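Local coordinates for enoyl-CoA hydratase/isomerase family protein (Pseudomonas syringae pv. tomato, PDB 3OT6) that probably acts on acyl-CoA thioesters as a member of the enoyl-CoA hydratase/isomerase (crotonase) family, its exact reaction not being established, at residues A[140-145]-A[221-226]. Residues are numbered along the deposited sequence; the frame is centred on the assembly and turned at random.
Sequences HHAGIE and DAAIEQ
Ala142 and Ala223 bring the two helices together, their CA atoms 5.2 Å apart where the first turn of helix 141-150 runs roughly antiparallel, at 147°, to the 221-226 portion of the long helix 202-230; the local axes approach to 8.6 Å. The methyl of Ala223 points at the start of the other helix, with its CB 3.6 Å from the backbone N of Ala142 and 3.7 Å from CB of His141. Ala142 CB is 4.4 Å from Ala223 CB, a looser methyl-to-methyl contact. Alanine suits both places, since a single methyl fills the interface while letting the helices come close. Ala142 and Ile224 both touch Ser84 of helix 73-91, so that third helix packs against both.

In the crotonase fold, helices pack around a core of beta sheets, and here the C-terminal helix 202-230 crosses the start of helix 141-150. One turn on from Ala223, Asp227 accepts hydrogen bonds from the backbone N of His141 through OD1 and of Ala142 through OD2. The amide N-H groups of a helix's first turn lack acceptors within their own helix, and the carboxylate supplies them, probably favoured by the positive end of the helix dipole.

At the exposed border of the contact, His141 and Gln226 lie side by side, pointing the same way. A residue with an aliphatic root and a polar end suits such a border, where His141 is exposed and Gln226 partly so. The imidazole is placed here by a chi1 of -73°, which sets CG opposite the carbonyl carbon; its CD2 then meets Gln226 CB obliquely at 4.1 Å. Ring and amide planes are turned 54° apart, and the contact uses the aliphatic root of the glutamine.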
ATOM      1  N   HIS A 140     -14.067  -4.952  -4.213  1.00 21.08           N
ATOM      2  CA  HIS A 140     -14.616  -4.832  -2.886  1.00 21.93           C
ATOM      3  C   HIS A 140     -14.765  -3.369  -2.464  1.00 22.26           C
ATOM      4  O   HIS A 140     -14.082  -2.484  -2.982  1.00 23.18           O
ATOM      5  CB  HIS A 140     -13.753  -5.632  -1.891  1.00 22.42           C
ATOM      6  CG  HIS A 140     -12.293  -5.250  -1.856  1.00 22.89           C
ATOM      7  ND1 HIS A 140     -11.535  -5.038  -2.987  1.00 24.78           N
ATOM      8  CD2 HIS A 140     -11.440  -5.103  -0.813  1.00 23.71           C
ATOM      9  CE1 HIS A 140     -10.284  -4.778  -2.648  1.00 21.09           C
ATOM     10  NE2 HIS A 140     -10.204  -4.799  -1.330  1.00 19.86           N
ATOM     11  N   HIS A 141     -15.671  -3.102  -1.533  1.00 21.99           N
ATOM     12  CA  HIS A 141     -15.843  -1.757  -1.020  1.00 21.44           C
ATOM     13  C   HIS A 141     -14.545  -1.098  -0.524  1.00 21.43           C
ATOM     14  O   HIS A 141     -14.244   0.031  -0.900  1.00 22.80           O
ATOM     15  CB  HIS A 141     -16.942  -1.699   0.028  1.00 21.26           C
ATOM     16  CG  HIS A 141     -18.314  -1.815  -0.533  1.00 22.54           C
ATOM     17  ND1 HIS A 141     -18.875  -0.845  -1.341  1.00 24.79           N
ATOM     18  CD2 HIS A 141     -19.245  -2.796  -0.424  1.00 22.58           C
ATOM     19  CE1 HIS A 141     -20.105  -1.208  -1.673  1.00 23.39           C
ATOM     20  NE2 HIS A 141     -20.353  -2.384  -1.128  1.00 20.15           N
ATOM     21  N   ALA A 142     -13.761  -1.790   0.279  1.00 21.28           N
ATOM     22  CA  ALA A 142     -12.525  -1.224   0.772  1.00 20.60           C
ATOM     23  C   ALA A 142     -11.651  -0.684  -0.363  1.00 20.38           C
ATOM     24  O   ALA A 142     -11.144   0.439  -0.271  1.00 20.72           O
ATOM     25  CB  ALA A 142     -11.763  -2.246   1.606  1.00 20.74           C
ATOM     26  N   GLY A 143     -11.470  -1.460  -1.439  1.00 19.95           N
ATOM     27  CA  GLY A 143     -10.594  -1.046  -2.509  1.00 17.48           C
ATOM     28  C   GLY A 143     -11.213   0.129  -3.257  1.00 19.10           C
ATOM     29  O   GLY A 143     -10.528   1.103  -3.657  1.00 19.58           O
ATOM     30  N   ILE A 144     -12.513   0.067  -3.486  1.00 19.57           N
ATOM     31  CA  ILE A 144     -13.166   1.151  -4.202  1.00 20.44           C
ATOM     32  C   ILE A 144     -12.877   2.425  -3.430  1.00 21.51           C
ATOM     33  O   ILE A 144     -12.471   3.434  -4.013  1.00 21.44           O
ATOM     34  CB  ILE A 144     -14.671   0.935  -4.259  1.00 21.19           C
ATOM     35  CG1 ILE A 144     -15.006  -0.204  -5.271  1.00 20.97           C
ATOM     36  CG2 ILE A 144     -15.355   2.260  -4.514  1.00 17.36           C
ATOM     37  CD1 ILE A 144     -16.429  -0.757  -5.164  1.00 22.05           C
ATOM     38  N   GLU A 145     -13.059   2.335  -2.110  1.00 21.51           N
ATOM     39  CA  GLU A 145     -12.978   3.490  -1.228  1.00 22.08           C
ATOM     40  C   GLU A 145     -11.533   4.017  -1.030  1.00 21.50           C
ATOM     41  O   GLU A 145     -11.320   5.248  -0.985  1.00 21.34           O
ATOM     42  CB  GLU A 145     -13.707   3.222   0.103  1.00 23.29           C
ATOM     43  CG  GLU A 145     -15.284   3.101  -0.017  1.00 24.21           C
ATOM     44  CD  GLU A 145     -15.933   4.190  -0.899  1.00 30.52           C
ATOM     45  OE1 GLU A 145     -15.451   5.337  -0.894  1.00 29.89           O
ATOM     46  OE2 GLU A 145     -16.932   3.894  -1.639  1.00 34.95           O
ATOM     47  N   ASP A 221     -13.825   1.059   7.892  1.00 27.62           N
ATOM     48  CA  ASP A 221     -14.348   0.116   8.895  1.00 29.71           C
ATOM     49  C   ASP A 221     -15.731  -0.490   8.443  1.00 29.95           C
ATOM     50  O   ASP A 221     -15.925  -1.692   8.542  1.00 31.04           O
ATOM     51  CB  ASP A 221     -14.434   0.749  10.319  1.00 29.45           C
ATOM     52  CG  ASP A 221     -13.063   1.107  10.892  1.00 34.87           C
ATOM     53  OD1 ASP A 221     -12.014   0.617  10.410  1.00 40.10           O
ATOM     54  OD2 ASP A 221     -12.995   1.949  11.812  1.00 41.94           O
ATOM     55  N   ALA A 222     -16.654   0.350   7.963  1.00 29.16           N
ATOM     56  CA  ALA A 222     -17.928  -0.090   7.446  1.00 29.30           C
ATOM     57  C   ALA A 222     -17.696  -1.036   6.272  1.00 29.41           C
ATOM     58  O   ALA A 222     -18.282  -2.107   6.231  1.00 31.28           O
ATOM     59  CB  ALA A 222     -18.820   1.111   7.018  1.00 28.00           C
ATOM     60  N   ALA A 223     -16.811  -0.654   5.355  1.00 28.99           N
ATOM     61  CA  ALA A 223     -16.480  -1.420   4.147  1.00 27.79           C
ATOM     62  C   ALA A 223     -15.936  -2.775   4.489  1.00 27.71           C
ATOM     63  O   ALA A 223     -16.313  -3.761   3.881  1.00 27.25           O
ATOM     64  CB  ALA A 223     -15.455  -0.665   3.284  1.00 26.74           C
ATOM     65  N   ILE A 224     -15.009  -2.826   5.449  1.00 28.81           N
ATOM     66  CA  ILE A 224     -14.340  -4.100   5.809  1.00 28.99           C
ATOM     67  C   ILE A 224     -15.454  -5.104   6.206  1.00 30.22           C
ATOM     68  O   ILE A 224     -15.418  -6.261   5.801  1.00 29.76           O
ATOM     69  CB  ILE A 224     -13.260  -3.909   6.906  1.00 27.35           C
ATOM     70  CG1 ILE A 224     -12.002  -3.258   6.322  1.00 26.91           C
ATOM     71  CG2 ILE A 224     -12.954  -5.206   7.681  1.00 25.02           C
ATOM     72  CD1 ILE A 224     -11.012  -2.770   7.452  1.00 24.70           C
ATOM     73  N   GLU A 225     -16.458  -4.607   6.927  1.00 31.76           N
ATOM     74  CA  GLU A 225     -17.573  -5.427   7.395  1.00 34.58           C
ATOM     75  C   GLU A 225     -18.534  -5.810   6.288  1.00 33.54           C
ATOM     76  O   GLU A 225     -18.875  -6.955   6.174  1.00 33.82           O
ATOM     77  CB  GLU A 225     -18.326  -4.739   8.542  1.00 35.97           C
ATOM     78  CG  GLU A 225     -18.419  -5.698   9.736  1.00 44.35           C
ATOM     79  CD  GLU A 225     -17.011  -6.089  10.286  1.00 53.47           C
ATOM     80  OE1 GLU A 225     -16.613  -7.301  10.160  1.00 56.66           O
ATOM     81  OE2 GLU A 225     -16.302  -5.166  10.803  1.00 55.14           O
ATOM     82  N   GLN A 226     -18.944  -4.846   5.471  1.00 33.24           N
ATOM     83  CA  GLN A 226     -19.683  -5.132   4.267  1.00 33.63           C
ATOM     84  C   GLN A 226     -19.006  -6.143   3.340  1.00 31.70           C
ATOM     85  O   GLN A 226     -19.692  -6.904   2.709  1.00 30.40           O
ATOM     86  CB  GLN A 226     -19.977  -3.846   3.506  1.00 34.10           C
ATOM     87  CG  GLN A 226     -21.261  -3.224   3.943  1.00 43.39           C
ATOM     88  CD  GLN A 226     -22.491  -4.107   3.525  1.00 54.39           C
ATOM     89  OE1 GLN A 226     -22.791  -4.307   2.304  1.00 56.36           O
ATOM     90  NE2 GLN A 226     -23.183  -4.650   4.539  1.00 55.04           N
TER